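Local coordinates for protein multisubunit Na+/H+ antiporter, D subunit (Anoxybacillus flavithermus, PDB 6Z16) that probably helps exchange sodium ions for protons across the cell membrane as the D subunit of a multisubunit Mrp-type antiporter complex, at residues S169-L180 with I208-K219. Sequence-based numbering, arbitrary orientation.
Sequences SSALFVVAVAYL and IAVLFIIVFGLK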
# COMPACT_ATOMS: atom_id res chain seq x y z
N SER D 169 -46.31 -31.77 -16.12
CA SER D 169 -46.77 -30.89 -17.20
C SER D 169 -45.83 -29.71 -17.44
O SER D 169 -45.72 -29.23 -18.58
CB SER D 169 -48.18 -30.39 -16.88
OG SER D 169 -48.18 -29.60 -15.70
N SER D 170 -45.10 -29.26 -16.41
CA SER D 170 -44.10 -28.22 -16.60
C SER D 170 -42.94 -28.71 -17.45
O SER D 170 -42.46 -27.99 -18.34
CB SER D 170 -43.61 -27.74 -15.24
OG SER D 170 -44.67 -27.14 -14.52
N ALA D 171 -42.47 -29.93 -17.18
CA ALA D 171 -41.41 -30.52 -18.00
C ALA D 171 -41.87 -30.72 -19.44
O ALA D 171 -41.09 -30.52 -20.39
CB ALA D 171 -40.96 -31.84 -17.39
N LEU D 172 -43.15 -31.07 -19.63
CA LEU D 172 -43.68 -31.22 -20.98
C LEU D 172 -43.77 -29.88 -21.71
O LEU D 172 -43.57 -29.82 -22.93
CB LEU D 172 -45.03 -31.91 -20.94
CG LEU D 172 -44.97 -33.38 -20.52
CD1 LEU D 172 -46.34 -33.95 -20.27
CD2 LEU D 172 -44.25 -34.19 -21.59
N PHE D 173 -44.05 -28.78 -20.99
CA PHE D 173 -44.05 -27.49 -21.67
C PHE D 173 -42.63 -27.06 -22.02
O PHE D 173 -42.43 -26.41 -23.06
CB PHE D 173 -44.73 -26.41 -20.83
CG PHE D 173 -44.99 -25.15 -21.59
CD1 PHE D 173 -45.93 -25.12 -22.59
CD2 PHE D 173 -44.29 -23.99 -21.31
CE1 PHE D 173 -46.17 -23.97 -23.31
CE2 PHE D 173 -44.53 -22.83 -22.03
CZ PHE D 173 -45.47 -22.82 -23.02
N VAL D 174 -41.65 -27.44 -21.20
CA VAL D 174 -40.24 -27.20 -21.52
C VAL D 174 -39.85 -27.90 -22.82
O VAL D 174 -39.24 -27.29 -23.72
CB VAL D 174 -39.33 -27.63 -20.36
CG1 VAL D 174 -37.88 -27.59 -20.77
CG2 VAL D 174 -39.52 -26.73 -19.18
N VAL D 175 -40.21 -29.18 -22.96
CA VAL D 175 -39.80 -29.91 -24.16
C VAL D 175 -40.57 -29.42 -25.39
O VAL D 175 -40.04 -29.44 -26.51
CB VAL D 175 -39.91 -31.44 -23.97
CG1 VAL D 175 -39.15 -31.88 -22.74
CG2 VAL D 175 -41.33 -31.93 -23.93
N ALA D 176 -41.79 -28.90 -25.20
CA ALA D 176 -42.53 -28.32 -26.33
C ALA D 176 -41.88 -27.03 -26.82
O ALA D 176 -41.76 -26.80 -28.03
CB ALA D 176 -43.98 -28.08 -25.93
N VAL D 177 -41.45 -26.17 -25.88
CA VAL D 177 -40.72 -24.95 -26.23
C VAL D 177 -39.41 -25.28 -26.93
O VAL D 177 -39.02 -24.62 -27.90
CB VAL D 177 -40.51 -24.08 -24.97
CG1 VAL D 177 -39.56 -22.93 -25.22
CG2 VAL D 177 -41.83 -23.53 -24.50
N ALA D 178 -38.75 -26.37 -26.50
CA ALA D 178 -37.50 -26.79 -27.13
C ALA D 178 -37.70 -27.23 -28.58
O ALA D 178 -36.94 -26.82 -29.47
CB ALA D 178 -36.87 -27.93 -26.32
N TYR D 179 -38.72 -28.07 -28.82
CA TYR D 179 -39.04 -28.51 -30.18
C TYR D 179 -39.39 -27.33 -31.08
O TYR D 179 -38.92 -27.25 -32.23
CB TYR D 179 -40.21 -29.47 -30.14
CG TYR D 179 -40.00 -30.80 -29.49
CD1 TYR D 179 -38.74 -31.36 -29.38
CD2 TYR D 179 -41.06 -31.49 -28.93
CE1 TYR D 179 -38.56 -32.59 -28.76
CE2 TYR D 179 -40.89 -32.70 -28.32
CZ TYR D 179 -39.64 -33.25 -28.23
OH TYR D 179 -39.48 -34.46 -27.62
N LEU D 180 -40.23 -26.41 -30.58
CA LEU D 180 -40.66 -25.30 -31.42
C LEU D 180 -39.52 -24.31 -31.66
O LEU D 180 -39.48 -23.67 -32.72
CB LEU D 180 -41.87 -24.62 -30.78
CG LEU D 180 -42.59 -23.54 -31.58
CD1 LEU D 180 -43.09 -24.09 -32.90
CD2 LEU D 180 -43.74 -23.02 -30.77
N ILE D 208 -46.42 -30.59 -32.84
CA ILE D 208 -46.14 -29.71 -31.70
C ILE D 208 -47.42 -29.02 -31.23
O ILE D 208 -47.59 -28.78 -30.02
CB ILE D 208 -45.02 -28.70 -32.02
CG1 ILE D 208 -43.77 -29.42 -32.51
CG2 ILE D 208 -44.60 -27.92 -30.80
CD1 ILE D 208 -43.32 -30.54 -31.62
N ALA D 209 -48.35 -28.73 -32.14
CA ALA D 209 -49.66 -28.21 -31.75
C ALA D 209 -50.43 -29.22 -30.89
O ALA D 209 -51.05 -28.84 -29.90
CB ALA D 209 -50.47 -27.85 -32.99
N VAL D 210 -50.36 -30.50 -31.25
CA VAL D 210 -50.98 -31.53 -30.41
C VAL D 210 -50.29 -31.62 -29.05
O VAL D 210 -50.94 -31.83 -28.02
CB VAL D 210 -50.99 -32.88 -31.17
CG1 VAL D 210 -51.47 -34.01 -30.30
CG2 VAL D 210 -51.87 -32.78 -32.38
N LEU D 211 -48.97 -31.41 -29.02
CA LEU D 211 -48.26 -31.41 -27.73
C LEU D 211 -48.67 -30.22 -26.85
O LEU D 211 -48.79 -30.37 -25.63
CB LEU D 211 -46.75 -31.41 -27.98
CG LEU D 211 -45.83 -31.46 -26.77
CD1 LEU D 211 -46.14 -32.64 -25.88
CD2 LEU D 211 -44.41 -31.56 -27.27
N PHE D 212 -48.90 -29.05 -27.46
CA PHE D 212 -49.42 -27.92 -26.69
C PHE D 212 -50.84 -28.17 -26.19
O PHE D 212 -51.19 -27.69 -25.11
CB PHE D 212 -49.41 -26.62 -27.49
CG PHE D 212 -48.05 -26.01 -27.65
CD1 PHE D 212 -47.38 -25.51 -26.54
CD2 PHE D 212 -47.48 -25.85 -28.89
CE1 PHE D 212 -46.15 -24.92 -26.68
CE2 PHE D 212 -46.25 -25.26 -29.04
CZ PHE D 212 -45.58 -24.79 -27.93
N ILE D 213 -51.66 -28.87 -26.98
CA ILE D 213 -52.98 -29.31 -26.50
C ILE D 213 -52.84 -30.16 -25.25
O ILE D 213 -53.56 -29.96 -24.27
CB ILE D 213 -53.74 -30.08 -27.59
CG1 ILE D 213 -54.09 -29.19 -28.77
CG2 ILE D 213 -55.03 -30.68 -27.05
CD1 ILE D 213 -54.61 -29.97 -29.94
N ILE D 214 -51.89 -31.09 -25.25
CA ILE D 214 -51.71 -31.98 -24.11
C ILE D 214 -51.22 -31.20 -22.88
O ILE D 214 -51.72 -31.42 -21.77
CB ILE D 214 -50.75 -33.13 -24.48
CG1 ILE D 214 -51.37 -33.96 -25.60
CG2 ILE D 214 -50.48 -34.02 -23.28
CD1 ILE D 214 -50.39 -34.88 -26.29
N VAL D 215 -50.31 -30.24 -23.08
CA VAL D 215 -49.80 -29.45 -21.96
C VAL D 215 -50.90 -28.56 -21.37
O VAL D 215 -51.17 -28.60 -20.16
CB VAL D 215 -48.59 -28.60 -22.41
CG1 VAL D 215 -48.20 -27.65 -21.30
CG2 VAL D 215 -47.42 -29.49 -22.75
N PHE D 216 -51.55 -27.76 -22.22
CA PHE D 216 -52.57 -26.83 -21.74
C PHE D 216 -53.83 -27.54 -21.28
O PHE D 216 -54.59 -26.96 -20.49
CB PHE D 216 -52.90 -25.83 -22.84
CG PHE D 216 -51.77 -24.89 -23.17
CD1 PHE D 216 -50.77 -24.63 -22.25
CD2 PHE D 216 -51.69 -24.31 -24.42
CE1 PHE D 216 -49.73 -23.78 -22.56
CE2 PHE D 216 -50.65 -23.46 -24.74
CZ PHE D 216 -49.67 -23.20 -23.81
N GLY D 217 -54.08 -28.77 -21.72
CA GLY D 217 -55.15 -29.57 -21.17
C GLY D 217 -54.79 -30.28 -19.89
O GLY D 217 -55.69 -30.68 -19.15
N LEU D 218 -53.50 -30.47 -19.63
CA LEU D 218 -53.10 -30.77 -18.26
C LEU D 218 -53.28 -29.56 -17.36
O LEU D 218 -53.57 -29.72 -16.17
CB LEU D 218 -51.66 -31.27 -18.23
CG LEU D 218 -51.47 -32.70 -18.70
CD1 LEU D 218 -50.00 -33.01 -18.89
CD2 LEU D 218 -52.07 -33.62 -17.65
N LYS D 219 -53.12 -28.35 -17.90
CA LYS D 219 -53.32 -27.15 -17.10
C LYS D 219 -54.80 -26.95 -16.77
O LYS D 219 -55.19 -26.95 -15.60
CB LYS D 219 -52.76 -25.92 -17.82
CG LYS D 219 -51.28 -26.00 -18.11
CD LYS D 219 -50.47 -26.10 -16.82
CE LYS D 219 -48.99 -25.96 -17.10
NZ LYS D 219 -48.46 -27.11 -17.87
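Ser169 meets the end of Lys219, whose NZ lies 3.3 Å from Ser169 OG. That hydroxyl is hydrogen-bonded to Asn166 O, one turn back. The lysine chain gets there by bending at chi2 and chi4. Ser169 CB packs against CD1 of Leu218, and the same methyl meets Leu172 CD1. Val215 fits between Leu172 and Phe173: its CG2 touches Leu172 CB and its CG1 lies 3.6 Å from Phe173 CD1. With CG anti to the backbone N (chi1 -169°), the Phe173 ring reaches past Val215 to Phe212 and Phe216. Its CE1 is 3.5 Å from Phe212 CE1, in the plane of the Phe212 ring. The three rings form an aromatic cluster between two membrane helices of the Mrp antiporter/complex I family fold. Here their segments run roughly antiparallel (154°), the axes coming within 9.3 Å. Ala176 CB sits over one face of the Phe212 ring. Leu211 CD2 lies at the edge of the Tyr179 ring, 3.7 Å from Tyr179 CD2, while Tyr179 CB touches Ile208 CD1. Leu180 CD2 reaches the edge of Phe212, 3.8 Å from Phe212 CE2. With an alanine at the Phe212 position, Leu180 CD2 would probably lose this ring contact and a gap would open beside Phe173 and Ala176.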